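Local coordinates for protein annexin A8 (Homo sapiens, PDB 1W3W) that binds calcium and phospholipids and acts as an indirect anticoagulant that inhibits the thromboplastin-specific complex of blood coagulation, at residues L262-K267 / K297-T302; S305-D310 / N317-L322; S256-R261 / I277-S282; F83-V88 / G270-T275; I119-T124 / M244-K249. All coordinates share one frame; numbering follows the deposited sequence.

Contact 1 (L262-K267 / K297-T302); sequences LYYAMK and KMYGKT. With CA (calcium ion), chain B.
The rings of Tyr263 and Tyr299 lie flat on each other, their centroids 3.8 Å apart and their planes inclined by only 7°. The overlap is slightly slipped, so that Tyr263 CG sits 3.4 Å from Tyr299 CZ and the Tyr299 hydroxyl reaches past the Tyr263 ring toward its CB. Tyr263 CG is anti to the backbone N (chi1 180°), which swings this ring out from helix 254-266 to meet the other. Behind the stack, Met298 CB covers the second face of Tyr299, and Lys267 CB lies near the rim of the second face of Tyr263. Tyr263 CD2 in turn points over the centre of the Tyr264 ring, while Phe295 meets Tyr299 edge-to-face. With an alanine here instead of Tyr299, one face of Tyr263 loses its cover, and that ring would probably be freer to turn, with Phe295 left without its edge-to-face partner. Tyr263 O accepts from both Met266 N and Lys267 N. Beside these, Met266 O binds calcium at 2.4 Å, in the loop between the first two helices of the repeat, the classic annexin calcium site.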
# COMPACT_ATOMS: atom_id res chain seq x y z
N LEU A 262 2.14 -8.75 3.24
CA LEU A 262 3.38 -8.83 4.01
C LEU A 262 3.90 -10.27 4.04
O LEU A 262 5.09 -10.49 3.86
CB LEU A 262 3.15 -8.30 5.42
CG LEU A 262 2.91 -6.79 5.52
CD1 LEU A 262 2.51 -6.43 6.93
CD2 LEU A 262 4.17 -6.05 5.11
N TYR A 263 3.01 -11.23 4.25
CA TYR A 263 3.37 -12.66 4.24
C TYR A 263 4.03 -13.08 2.94
O TYR A 263 5.06 -13.76 2.95
CB TYR A 263 2.12 -13.51 4.48
CG TYR A 263 2.36 -15.01 4.48
CD1 TYR A 263 2.96 -15.64 5.57
CD2 TYR A 263 1.99 -15.80 3.38
CE1 TYR A 263 3.19 -17.01 5.57
CE2 TYR A 263 2.20 -17.18 3.38
CZ TYR A 263 2.81 -17.77 4.48
OH TYR A 263 3.02 -19.12 4.48
N TYR A 264 3.46 -12.68 1.81
CA TYR A 264 4.00 -13.10 0.53
C TYR A 264 5.23 -12.31 0.10
O TYR A 264 6.01 -12.79 -0.70
CB TYR A 264 2.93 -13.14 -0.56
CG TYR A 264 2.04 -14.37 -0.44
CD1 TYR A 264 0.71 -14.26 -0.04
CD2 TYR A 264 2.55 -15.65 -0.69
CE1 TYR A 264 -0.11 -15.40 0.08
CE2 TYR A 264 1.74 -16.78 -0.57
CZ TYR A 264 0.41 -16.65 -0.19
OH TYR A 264 -0.39 -17.76 -0.05
N ALA A 265 5.44 -11.14 0.70
CA ALA A 265 6.71 -10.42 0.55
C ALA A 265 7.88 -11.20 1.16
O ALA A 265 9.02 -11.01 0.75
CB ALA A 265 6.62 -9.06 1.22
N MET A 266 7.60 -12.05 2.14
CA MET A 266 8.64 -12.76 2.89
C MET A 266 8.70 -14.26 2.59
O MET A 266 9.77 -14.85 2.70
CB MET A 266 8.46 -12.52 4.39
CG MET A 266 8.95 -11.14 4.81
SD MET A 266 8.75 -10.74 6.54
CE MET A 266 7.03 -10.62 6.68
N LYS A 267 7.58 -14.86 2.21
CA LYS A 267 7.50 -16.32 2.02
C LYS A 267 8.45 -16.79 0.93
O LYS A 267 8.63 -16.12 -0.08
CB LYS A 267 6.06 -16.73 1.68
CG LYS A 267 5.87 -18.17 1.15
CD LYS A 267 5.27 -19.11 2.18
CE LYS A 267 6.28 -19.54 3.26
NZ LYS A 267 6.77 -20.95 3.06
N LYS A 297 -3.47 -14.76 13.34
CA LYS A 297 -4.65 -15.61 13.17
C LYS A 297 -4.55 -16.45 11.91
O LYS A 297 -4.87 -17.64 11.93
CB LYS A 297 -5.94 -14.79 13.11
CG LYS A 297 -6.38 -14.18 14.45
CD LYS A 297 -7.93 -14.23 14.59
CE LYS A 297 -8.41 -13.81 15.99
NZ LYS A 297 -7.37 -13.17 16.84
N MET A 298 -4.07 -15.85 10.82
CA MET A 298 -4.07 -16.50 9.51
C MET A 298 -2.92 -17.49 9.36
O MET A 298 -3.10 -18.53 8.75
CB MET A 298 -4.00 -15.46 8.38
CG MET A 298 -5.18 -14.47 8.35
SD MET A 298 -4.77 -12.95 7.40
CE MET A 298 -4.66 -13.72 5.81
N TYR A 299 -1.77 -17.18 9.93
CA TYR A 299 -0.54 -17.93 9.67
C TYR A 299 0.04 -18.69 10.87
O TYR A 299 1.01 -19.42 10.70
CB TYR A 299 0.51 -16.99 9.07
CG TYR A 299 0.03 -16.33 7.80
CD1 TYR A 299 -0.05 -14.94 7.70
CD2 TYR A 299 -0.38 -17.09 6.71
CE1 TYR A 299 -0.53 -14.34 6.54
CE2 TYR A 299 -0.83 -16.51 5.56
CZ TYR A 299 -0.91 -15.13 5.48
OH TYR A 299 -1.38 -14.57 4.31
N GLY A 300 -0.54 -18.51 12.05
CA GLY A 300 -0.08 -19.19 13.26
C GLY A 300 1.31 -18.79 13.74
O GLY A 300 1.98 -19.56 14.44
N LYS A 301 1.75 -17.61 13.34
CA LYS A 301 3.02 -17.04 13.79
C LYS A 301 2.94 -15.51 13.68
O LYS A 301 2.10 -14.99 12.95
CB LYS A 301 4.18 -17.55 12.96
CG LYS A 301 3.97 -17.50 11.46
CD LYS A 301 5.22 -18.00 10.71
CE LYS A 301 4.95 -19.23 9.85
NZ LYS A 301 5.68 -20.45 10.34
N THR A 302 3.81 -14.81 14.41
CA THR A 302 3.79 -13.34 14.40
C THR A 302 4.51 -12.75 13.18
O THR A 302 5.39 -13.36 12.60
CB THR A 302 4.41 -12.78 15.66
OG1 THR A 302 5.80 -13.12 15.70
CG2 THR A 302 3.80 -13.42 16.93
CA CA B . 12.11 -15.16 2.38
O HOH W 1 11.61 -17.11 3.70

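Contact 2 (S305-D310 / N317-L322); sequences SMIMED and NALLSL. With CA (calcium ion), chain B.
In the four-helix bundle of the fourth annexin repeat, the last two helices meet where Ile307 and Met308 of helix 303-310 pack against Leu319 and Leu320 of helix 313-323. Only a short link joins them, and the two segments run almost exactly antiparallel, at 174°, with their axes 10.2 Å apart. The contact is wholly apolar and made by methyl and methylene groups. Ile307 CG2 is the central atom: it lies 4.0 Å from Leu320 CD2 and also touches CB and CD1 of Leu319. The CG2 branch is anti to the backbone N, which turns it to the neighbouring helix, and the Ile307 and Leu320 side chains lie side by side, running opposite ways. Toward the solvent side, Met308 crosses Leu320 at about a right angle, its CG 3.8 Å from Leu320 CD1, before the chain bends at chi3. On the inner side the same layer continues, with Ile307 and Leu319 both resting on Ile280 of helix 273-283, and Leu319 also on Leu86 of helix 81-91. The C-terminal end of helix 303-310 carries Asp310, whose OD2 accepts a hydrogen bond from Thr271 OG1. That carboxylate completes the site begun by the carbonyls of Met266, Gly268 and Gly270: Asp310 OD2 binds calcium at 2.4 Å, and Asp310 OD1 accepts a 3.0 Å hydrogen bond from a water that is itself a calcium ligand.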
# COMPACT_ATOMS: atom_id res chain seq x y z
N SER A 305 8.30 -12.50 13.80
CA SER A 305 9.08 -13.73 13.67
C SER A 305 9.53 -13.93 12.22
O SER A 305 10.66 -14.38 11.97
CB SER A 305 8.32 -14.97 14.19
OG SER A 305 7.38 -15.48 13.24
N MET A 306 8.67 -13.57 11.27
CA MET A 306 9.05 -13.66 9.87
C MET A 306 10.04 -12.59 9.48
O MET A 306 10.98 -12.84 8.73
CB MET A 306 7.81 -13.65 8.97
CG MET A 306 7.30 -15.05 8.74
SD MET A 306 6.01 -15.13 7.55
CE MET A 306 6.94 -15.37 6.08
N ILE A 307 9.86 -11.38 10.01
CA ILE A 307 10.83 -10.32 9.79
C ILE A 307 12.22 -10.73 10.33
O ILE A 307 13.23 -10.51 9.67
CB ILE A 307 10.35 -8.99 10.43
CG1 ILE A 307 9.16 -8.42 9.63
CG2 ILE A 307 11.48 -8.00 10.46
CD1 ILE A 307 8.44 -7.29 10.33
N MET A 308 12.27 -11.32 11.52
CA MET A 308 13.54 -11.78 12.11
C MET A 308 14.24 -12.85 11.26
O MET A 308 15.47 -12.86 11.14
CB MET A 308 13.31 -12.32 13.52
CG MET A 308 12.94 -11.22 14.48
SD MET A 308 12.83 -11.72 16.19
CE MET A 308 14.50 -11.98 16.53
N GLU A 309 13.45 -13.72 10.66
CA GLU A 309 13.96 -14.79 9.82
C GLU A 309 14.49 -14.28 8.49
O GLU A 309 15.49 -14.80 7.99
CB GLU A 309 12.86 -15.83 9.57
CG GLU A 309 13.36 -17.14 8.97
CD GLU A 309 12.22 -18.08 8.62
OE1 GLU A 309 12.22 -18.65 7.50
OE2 GLU A 309 11.32 -18.22 9.48
N ASP A 310 13.85 -13.25 7.94
CA ASP A 310 14.10 -12.77 6.57
C ASP A 310 15.04 -11.57 6.43
O ASP A 310 15.55 -11.31 5.35
CB ASP A 310 12.78 -12.40 5.90
CG ASP A 310 12.33 -13.43 4.92
OD1 ASP A 310 12.22 -14.62 5.33
OD2 ASP A 310 12.08 -13.15 3.71
N ASN A 317 16.41 -4.18 12.66
CA ASN A 317 16.14 -3.57 13.95
C ASN A 317 15.22 -2.38 13.84
O ASN A 317 14.39 -2.15 14.71
CB ASN A 317 17.44 -3.21 14.66
CG ASN A 317 18.19 -4.45 15.15
OD1 ASN A 317 17.58 -5.46 15.52
ND2 ASN A 317 19.51 -4.37 15.13
N ALA A 318 15.34 -1.64 12.74
CA ALA A 318 14.44 -0.54 12.47
C ALA A 318 13.02 -1.06 12.19
O ALA A 318 12.05 -0.50 12.67
CB ALA A 318 14.94 0.28 11.28
N LEU A 319 12.89 -2.13 11.41
CA LEU A 319 11.56 -2.69 11.13
C LEU A 319 10.89 -3.15 12.41
O LEU A 319 9.70 -2.88 12.63
CB LEU A 319 11.64 -3.86 10.15
CG LEU A 319 11.82 -3.53 8.67
CD1 LEU A 319 12.08 -4.78 7.91
CD2 LEU A 319 10.59 -2.84 8.12
N LEU A 320 11.64 -3.82 13.27
CA LEU A 320 11.09 -4.34 14.53
C LEU A 320 10.72 -3.21 15.47
O LEU A 320 9.74 -3.33 16.19
CB LEU A 320 12.08 -5.32 15.19
CG LEU A 320 12.33 -6.64 14.45
CD1 LEU A 320 13.44 -7.47 15.15
CD2 LEU A 320 11.06 -7.46 14.38
N SER A 321 11.47 -2.11 15.47
CA SER A 321 11.16 -0.94 16.29
C SER A 321 9.82 -0.34 15.87
O SER A 321 9.00 0.03 16.71
CB SER A 321 12.29 0.08 16.20
OG SER A 321 12.08 1.18 17.07
N LEU A 322 9.58 -0.29 14.56
CA LEU A 322 8.33 0.22 13.99
C LEU A 322 7.14 -0.66 14.32
O LEU A 322 6.09 -0.18 14.69
CB LEU A 322 8.43 0.30 12.47
CG LEU A 322 8.98 1.58 11.86
CD1 LEU A 322 9.16 1.35 10.37
CD2 LEU A 322 8.04 2.76 12.14
CA CA B . 12.11 -15.16 2.38
O HOH W 1 11.61 -17.11 3.70

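Contact 3 (S256-R261 / I277-S282); sequences SYFAER and IRNIVS
This is a buried, largely polar helix-helix contact near the middle of the molecule, in which Phe258 and Arg261 of helix 254-266 face Arg278 and Asn279 of helix 273-283. The two are the first pair of helices in the fourth annexin repeat; their segments run at 144° to each other, with axes 10.4 Å apart. Asn279 is the wedge between them. Its amide sits at the edge of the Phe258 ring, the two planes 51° apart, while the aliphatic start of Arg261 crosses the same amide at about a right angle. Farther along, the guanidinium groups converge, Arg261 NH2 standing 4.0 Å from Arg278 NH2 with no bond between them. Arg278 leaves its helix with CG anti to the backbone N (chi1 -175°) and bends at chi3, bringing its head round to that of Arg261. What gathers them is Glu118 of helix 113-122, which forms salt bridges to both Arg261 NE and Arg278 NE; Arg278 NH1 has a second carboxylate in Glu101. Ser282, one turn on, grips Arg278 O through N and OG from opposite faces of its plane, OG at 2.7 Å. Charges so paired across the second and fourth repeats are consistent with the central hydrophilic channel of annexins, and the shared Glu118, with Glu101 beside it, probably offsets the closeness of the two cations.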
# COMPACT_ATOMS: atom_id res chain seq x y z
N SER A 256 -6.79 -7.75 6.62
CA SER A 256 -6.39 -9.09 6.20
C SER A 256 -5.61 -9.06 4.86
O SER A 256 -4.67 -9.85 4.66
CB SER A 256 -7.63 -9.98 6.10
OG SER A 256 -7.35 -11.19 5.44
N TYR A 257 -5.98 -8.15 3.96
CA TYR A 257 -5.27 -7.99 2.69
C TYR A 257 -3.80 -7.61 2.95
O TYR A 257 -2.87 -8.18 2.36
CB TYR A 257 -5.93 -6.92 1.79
CG TYR A 257 -5.02 -6.51 0.65
CD1 TYR A 257 -4.72 -7.38 -0.38
CD2 TYR A 257 -4.41 -5.25 0.63
CE1 TYR A 257 -3.84 -7.02 -1.38
CE2 TYR A 257 -3.54 -4.89 -0.37
CZ TYR A 257 -3.27 -5.77 -1.38
OH TYR A 257 -2.41 -5.39 -2.38
N PHE A 258 -3.60 -6.63 3.82
CA PHE A 258 -2.24 -6.16 4.11
C PHE A 258 -1.42 -7.22 4.80
O PHE A 258 -0.23 -7.32 4.53
CB PHE A 258 -2.26 -4.85 4.92
CG PHE A 258 -2.68 -3.66 4.11
CD1 PHE A 258 -3.81 -2.96 4.42
CD2 PHE A 258 -1.93 -3.27 3.01
CE1 PHE A 258 -4.20 -1.87 3.64
CE2 PHE A 258 -2.31 -2.20 2.24
CZ PHE A 258 -3.46 -1.49 2.56
N ALA A 259 -2.03 -8.01 5.68
CA ALA A 259 -1.32 -9.12 6.33
C ALA A 259 -0.80 -10.08 5.27
O ALA A 259 0.33 -10.55 5.36
CB ALA A 259 -2.23 -9.88 7.30
N GLU A 260 -1.63 -10.38 4.28
CA GLU A 260 -1.30 -11.35 3.23
C GLU A 260 -0.22 -10.82 2.30
O GLU A 260 0.65 -11.56 1.83
CB GLU A 260 -2.56 -11.71 2.44
CG GLU A 260 -2.36 -12.77 1.37
CD GLU A 260 -3.64 -13.03 0.59
OE1 GLU A 260 -4.59 -13.60 1.15
OE2 GLU A 260 -3.68 -12.65 -0.58
N ARG A 261 -0.26 -9.52 2.06
CA ARG A 261 0.75 -8.86 1.27
C ARG A 261 2.12 -8.97 1.94
O ARG A 261 3.12 -9.26 1.29
CB ARG A 261 0.35 -7.40 1.10
CG ARG A 261 1.01 -6.76 -0.01
CD ARG A 261 0.56 -7.24 -1.38
NE ARG A 261 1.20 -6.35 -2.31
CZ ARG A 261 1.84 -6.71 -3.41
NH1 ARG A 261 1.87 -7.98 -3.83
NH2 ARG A 261 2.41 -5.77 -4.13
N ILE A 277 8.66 -2.84 3.13
CA ILE A 277 8.85 -1.47 3.58
C ILE A 277 7.58 -0.65 3.39
O ILE A 277 7.10 -0.01 4.32
CB ILE A 277 10.04 -0.83 2.84
CG1 ILE A 277 11.36 -1.42 3.37
CG2 ILE A 277 9.99 0.70 2.95
CD1 ILE A 277 12.58 -1.14 2.51
N ARG A 278 7.03 -0.67 2.18
CA ARG A 278 5.91 0.19 1.82
C ARG A 278 4.67 -0.08 2.67
O ARG A 278 4.00 0.84 3.12
CB ARG A 278 5.57 0.02 0.34
CG ARG A 278 4.48 0.96 -0.17
CD ARG A 278 4.21 0.83 -1.68
NE ARG A 278 3.96 -0.56 -2.03
CZ ARG A 278 4.82 -1.39 -2.63
NH1 ARG A 278 6.02 -1.00 -2.99
NH2 ARG A 278 4.47 -2.64 -2.85
N ASN A 279 4.37 -1.35 2.89
CA ASN A 279 3.19 -1.71 3.65
C ASN A 279 3.33 -1.44 5.13
O ASN A 279 2.37 -0.97 5.76
CB ASN A 279 2.79 -3.14 3.33
CG ASN A 279 2.18 -3.24 1.96
OD1 ASN A 279 2.84 -3.61 0.98
ND2 ASN A 279 0.95 -2.83 1.86
N ILE A 280 4.50 -1.70 5.70
CA ILE A 280 4.73 -1.40 7.12
C ILE A 280 4.71 0.12 7.33
O ILE A 280 4.07 0.60 8.25
CB ILE A 280 6.03 -2.05 7.64
CG1 ILE A 280 5.78 -3.55 7.83
CG2 ILE A 280 6.47 -1.41 8.96
CD1 ILE A 280 6.93 -4.32 8.37
N VAL A 281 5.41 0.85 6.48
CA VAL A 281 5.51 2.28 6.64
C VAL A 281 4.16 2.97 6.44
O VAL A 281 3.77 3.78 7.27
CB VAL A 281 6.56 2.88 5.70
CG1 VAL A 281 6.46 4.41 5.67
CG2 VAL A 281 7.97 2.45 6.15
N SER A 282 3.46 2.64 5.36
CA SER A 282 2.21 3.34 4.99
C SER A 282 1.04 2.97 5.90
O SER A 282 0.12 3.76 6.08
CB SER A 282 1.88 3.15 3.50
OG SER A 282 1.46 1.83 3.18

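Contact 4 (F83-V88 / G270-T275); sequences FERLIV and GTRDGT. With CA (calcium ion), chain B.
Helix segment 83-88 passes the start of helix 273-283, Arg85 and Gly274 being the nearest pair with 8.4 Å between their CA atoms. Arg85 alone bridges this gap. With CG anti to the carbonyl carbon and a bend at chi3 (-83°), the chain carries its guanidinium to the first turn of the other helix, where Arg85 NH1 lies 3.7 Å from Gly274 CA and Arg85 NH2 3.8 Å from Asp273 CB. Guanidinium and carboxylate planes are nearly perpendicular, and Arg85 NH2 remains 4.8 Å from Asp273 OD2, too far for a salt bridge. The acid has other partners: OD1 is hydrogen-bonded to Tyr315 OH, and OD2 pairs with Lys82. The contact joins the last helix of the first annexin repeat to the second helix of the fourth, neighbours in space from opposite ends of the chain. At its margin Arg272 NH2 approaches the edge of the Arg85 guanidinium in plane, 3.9 Å from Arg85 NH1, a like-charged approach that the nearby Asp273 may temper. Arg272 is the N-cap residue and the centre of an inverse gamma turn. A bend at chi2 (47°) folds its guanidinium back so that Gly274 N lies under the centre of one face, 3.4 Å from the guanidinium plane, a place a side chain on Gly274 would block. Upstream, Gly270, with positive phi, directs its carbonyl O to the calcium ion at 2.3 Å.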
# COMPACT_ATOMS: atom_id res chain seq x y z
N PHE A 83 18.44 -0.27 4.76
CA PHE A 83 18.29 0.63 5.89
C PHE A 83 17.98 2.04 5.41
O PHE A 83 17.09 2.68 5.93
CB PHE A 83 19.54 0.62 6.75
CG PHE A 83 19.44 1.46 7.99
CD1 PHE A 83 18.46 1.23 8.93
CD2 PHE A 83 20.35 2.48 8.22
CE1 PHE A 83 18.38 2.00 10.06
CE2 PHE A 83 20.27 3.25 9.37
CZ PHE A 83 19.29 3.01 10.29
N GLU A 84 18.71 2.52 4.42
CA GLU A 84 18.42 3.81 3.81
C GLU A 84 17.02 3.89 3.19
O GLU A 84 16.33 4.89 3.33
CB GLU A 84 19.47 4.15 2.75
CG GLU A 84 19.29 5.54 2.15
CD GLU A 84 18.60 5.56 0.80
OE1 GLU A 84 18.41 6.67 0.28
OE2 GLU A 84 18.25 4.50 0.25
N ARG A 85 16.61 2.84 2.49
CA ARG A 85 15.31 2.88 1.82
C ARG A 85 14.18 3.02 2.85
O ARG A 85 13.23 3.75 2.63
CB ARG A 85 15.06 1.63 0.99
CG ARG A 85 15.67 1.67 -0.41
CD ARG A 85 14.89 0.80 -1.42
NE ARG A 85 15.28 -0.60 -1.35
CZ ARG A 85 14.57 -1.63 -1.84
NH1 ARG A 85 13.39 -1.44 -2.45
NH2 ARG A 85 15.04 -2.85 -1.72
N LEU A 86 14.30 2.29 3.95
CA LEU A 86 13.30 2.32 5.01
C LEU A 86 13.25 3.66 5.72
O LEU A 86 12.17 4.21 5.95
CB LEU A 86 13.57 1.21 6.03
CG LEU A 86 12.66 1.21 7.26
CD1 LEU A 86 11.18 0.97 6.91
CD2 LEU A 86 13.16 0.17 8.21
N ILE A 87 14.41 4.18 6.10
CA ILE A 87 14.48 5.43 6.85
C ILE A 87 13.96 6.57 5.99
O ILE A 87 13.23 7.42 6.48
CB ILE A 87 15.93 5.70 7.34
CG1 ILE A 87 16.36 4.66 8.38
CG2 ILE A 87 16.07 7.08 7.93
CD1 ILE A 87 15.60 4.70 9.69
N VAL A 88 14.30 6.57 4.70
CA VAL A 88 13.87 7.66 3.82
C VAL A 88 12.36 7.57 3.60
O VAL A 88 11.68 8.59 3.55
CB VAL A 88 14.62 7.62 2.46
CG1 VAL A 88 13.92 8.48 1.43
CG2 VAL A 88 16.05 8.10 2.65
N GLY A 270 14.36 -15.43 -0.65
CA GLY A 270 14.55 -13.99 -0.70
C GLY A 270 13.44 -13.19 -0.05
O GLY A 270 12.58 -13.72 0.66
N THR A 271 13.46 -11.89 -0.28
CA THR A 271 12.47 -10.99 0.31
C THR A 271 12.12 -9.92 -0.70
O THR A 271 13.00 -9.38 -1.37
CB THR A 271 13.06 -10.33 1.57
OG1 THR A 271 13.42 -11.33 2.52
CG2 THR A 271 12.00 -9.50 2.31
N ARG A 272 10.84 -9.63 -0.84
CA ARG A 272 10.45 -8.44 -1.59
C ARG A 272 10.45 -7.24 -0.64
O ARG A 272 9.40 -6.89 -0.08
CB ARG A 272 9.10 -8.58 -2.29
CG ARG A 272 8.75 -7.34 -3.18
CD ARG A 272 9.90 -6.85 -4.11
NE ARG A 272 9.92 -5.42 -4.42
CZ ARG A 272 11.02 -4.64 -4.43
NH1 ARG A 272 12.22 -5.13 -4.08
NH2 ARG A 272 10.93 -3.35 -4.76
N ASP A 273 11.63 -6.64 -0.47
CA ASP A 273 11.84 -5.63 0.53
C ASP A 273 11.04 -4.36 0.25
O ASP A 273 10.58 -3.73 1.17
CB ASP A 273 13.32 -5.29 0.67
CG ASP A 273 14.11 -6.43 1.22
OD1 ASP A 273 13.94 -6.78 2.42
OD2 ASP A 273 14.89 -7.08 0.51
N GLY A 274 10.89 -4.00 -1.02
CA GLY A 274 10.08 -2.84 -1.40
C GLY A 274 8.66 -2.94 -0.86
O GLY A 274 8.13 -1.98 -0.30
N THR A 275 8.07 -4.13 -0.99
CA THR A 275 6.72 -4.40 -0.53
C THR A 275 6.59 -4.45 0.98
O THR A 275 5.61 -3.96 1.55
CB THR A 275 6.25 -5.74 -1.14
OG1 THR A 275 6.18 -5.58 -2.55
CG2 THR A 275 4.83 -6.08 -0.75
CA CA B . 12.11 -15.16 2.38
O HOH W 1 11.61 -17.11 3.70

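Contact 5 (I119-T124 / M244-K249); sequences ILASRT and MLTVVK
Thr246 faces Ala121 between helix 238-252 and helix 113-122, and its branches part at CB; Thr246 CB is 4.3 Å from Ala121 CB. The methyl does the touching: Thr246 CG2, anti to the backbone N, comes to 3.5 Å from Ala121 CB and also meets the hydroxyl of Tyr257. The other branch, OG1, lies beside the backbone N (chi1 -66°) and turns back along its own helix to hydrogen-bond with Glu242 O, so that the polar atom is satisfied while the methyl faces the apolar contact. One residue on, Val247 adds a looser touch, its CG2 being 4.2 Å from Ala121 CB. Because Ala121 ends at CB, the backbones can come very near, with Ala121 CA only 5.5 Å from Val247 CA. Next to the alanine, Arg123 NH1 donates to Ser122 OG at 2.9 Å, with the acceptor exactly in the guanidinium plane and an N-H...O angle of 149°. Ser122 OG is also hydrogen-bonded to Glu118 O, and Arg123 NH2 to Glu98 in a salt bridge, which fixes the guanidinium where helix 113-122 ends. The contact thus seats the second helix of the second annexin repeat against the last helix of the third. Helix 254-266 of the fourth repeat flanks both, with Phe258 touching Ser122 and Tyr257 touching Thr246, while helix 96-107 packs on Ile119 and Leu120, and helix 228-235 on Met244, Leu245 and Val248.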
# COMPACT_ATOMS: atom_id res chain seq x y z
N ILE A 119 -1.70 -0.15 -4.46
CA ILE A 119 -2.05 1.18 -3.99
C ILE A 119 -3.43 1.59 -4.49
O ILE A 119 -4.27 2.06 -3.70
CB ILE A 119 -0.99 2.21 -4.36
CG1 ILE A 119 0.32 1.87 -3.64
CG2 ILE A 119 -1.45 3.60 -3.96
CD1 ILE A 119 1.47 2.75 -4.01
N LEU A 120 -3.69 1.41 -5.78
CA LEU A 120 -4.97 1.86 -6.34
C LEU A 120 -6.18 1.09 -5.79
O LEU A 120 -7.26 1.65 -5.62
CB LEU A 120 -4.95 1.83 -7.88
CG LEU A 120 -4.45 3.12 -8.54
CD1 LEU A 120 -3.12 3.58 -8.00
CD2 LEU A 120 -4.38 2.99 -10.06
N ALA A 121 -6.00 -0.19 -5.49
CA ALA A 121 -7.10 -1.01 -4.98
C ALA A 121 -7.34 -0.86 -3.48
O ALA A 121 -8.47 -1.04 -3.01
CB ALA A 121 -6.87 -2.46 -5.33
N SER A 122 -6.31 -0.53 -2.72
CA SER A 122 -6.43 -0.57 -1.26
C SER A 122 -6.69 0.81 -0.65
O SER A 122 -7.02 0.91 0.52
CB SER A 122 -5.19 -1.21 -0.63
OG SER A 122 -4.05 -0.40 -0.86
N ARG A 123 -6.53 1.87 -1.44
CA ARG A 123 -6.81 3.20 -0.95
C ARG A 123 -8.26 3.57 -1.24
O ARG A 123 -8.86 3.07 -2.19
CB ARG A 123 -5.86 4.22 -1.56
CG ARG A 123 -4.57 4.42 -0.83
CD ARG A 123 -3.93 3.17 -0.32
NE ARG A 123 -2.62 3.44 0.28
CZ ARG A 123 -1.72 2.50 0.53
NH1 ARG A 123 -1.97 1.24 0.24
NH2 ARG A 123 -0.55 2.84 1.05
N THR A 124 -8.81 4.45 -0.41
CA THR A 124 -10.14 4.97 -0.60
C THR A 124 -10.08 6.05 -1.65
O THR A 124 -9.02 6.57 -1.98
CB THR A 124 -10.70 5.64 0.69
OG1 THR A 124 -9.91 6.78 1.01
CG2 THR A 124 -10.59 4.76 1.93
N MET A 244 -8.07 -7.91 -10.01
CA MET A 244 -9.43 -8.29 -9.60
C MET A 244 -9.49 -8.93 -8.22
O MET A 244 -10.31 -8.53 -7.39
CB MET A 244 -10.08 -9.23 -10.63
CG MET A 244 -10.55 -8.49 -11.85
SD MET A 244 -11.36 -9.50 -13.09
CE MET A 244 -11.68 -8.22 -14.20
N LEU A 245 -8.63 -9.90 -7.97
CA LEU A 245 -8.55 -10.53 -6.66
C LEU A 245 -8.21 -9.53 -5.55
O LEU A 245 -8.67 -9.67 -4.43
CB LEU A 245 -7.53 -11.68 -6.65
CG LEU A 245 -7.92 -12.96 -7.42
CD1 LEU A 245 -6.70 -13.88 -7.57
CD2 LEU A 245 -9.06 -13.69 -6.74
N THR A 246 -7.39 -8.53 -5.87
CA THR A 246 -7.00 -7.51 -4.90
C THR A 246 -8.21 -6.67 -4.53
O THR A 246 -8.46 -6.41 -3.36
CB THR A 246 -5.89 -6.62 -5.46
OG1 THR A 246 -4.71 -7.40 -5.64
CG2 THR A 246 -5.48 -5.59 -4.46
N VAL A 247 -9.00 -6.27 -5.53
CA VAL A 247 -10.23 -5.53 -5.26
C VAL A 247 -11.15 -6.35 -4.36
O VAL A 247 -11.68 -5.84 -3.38
CB VAL A 247 -10.96 -5.11 -6.56
CG1 VAL A 247 -12.33 -4.48 -6.25
CG2 VAL A 247 -10.12 -4.14 -7.30
N VAL A 248 -11.31 -7.63 -4.67
CA VAL A 248 -12.16 -8.51 -3.87
C VAL A 248 -11.67 -8.62 -2.42
O VAL A 248 -12.45 -8.43 -1.47
CB VAL A 248 -12.30 -9.92 -4.53
CG1 VAL A 248 -12.95 -10.89 -3.59
CG2 VAL A 248 -13.10 -9.85 -5.82
N LYS A 249 -10.37 -8.87 -2.24
CA LYS A 249 -9.80 -9.01 -0.89
C LYS A 249 -9.92 -7.72 -0.08
O LYS A 249 -10.25 -7.76 1.11
CB LYS A 249 -8.33 -9.44 -0.97
CG LYS A 249 -8.16 -10.87 -1.41
CD LYS A 249 -6.72 -11.17 -1.75
CE LYS A 249 -6.49 -12.67 -1.83
NZ LYS A 249 -5.16 -12.95 -2.42

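Overall arrangement
Contacts 1, 2 and 4 converge on one calcium ion, each contributing a ligand: Met266 O, Asp310 OD2 and Gly270 O; Gly268 is the fourth residue of the site. Thr271 OG1 to Asp310 OD2, at 2.6 Å, ties contact 4 to contact 2; the centres of the two are about 11 Å apart. Contact 3 lies deeper, about 6 Å from the centre of the chain, and shares helix 254-266 with contact 1 and helix 273-283 with contact 4. Contact 5, about 12 Å from contact 3 between centres, meets it where Phe258 CZ lies 3.6 Å from Ser122 OG. Contacts 4 and 5 repeat one scheme, the last helix of one repeat against the second helix of another.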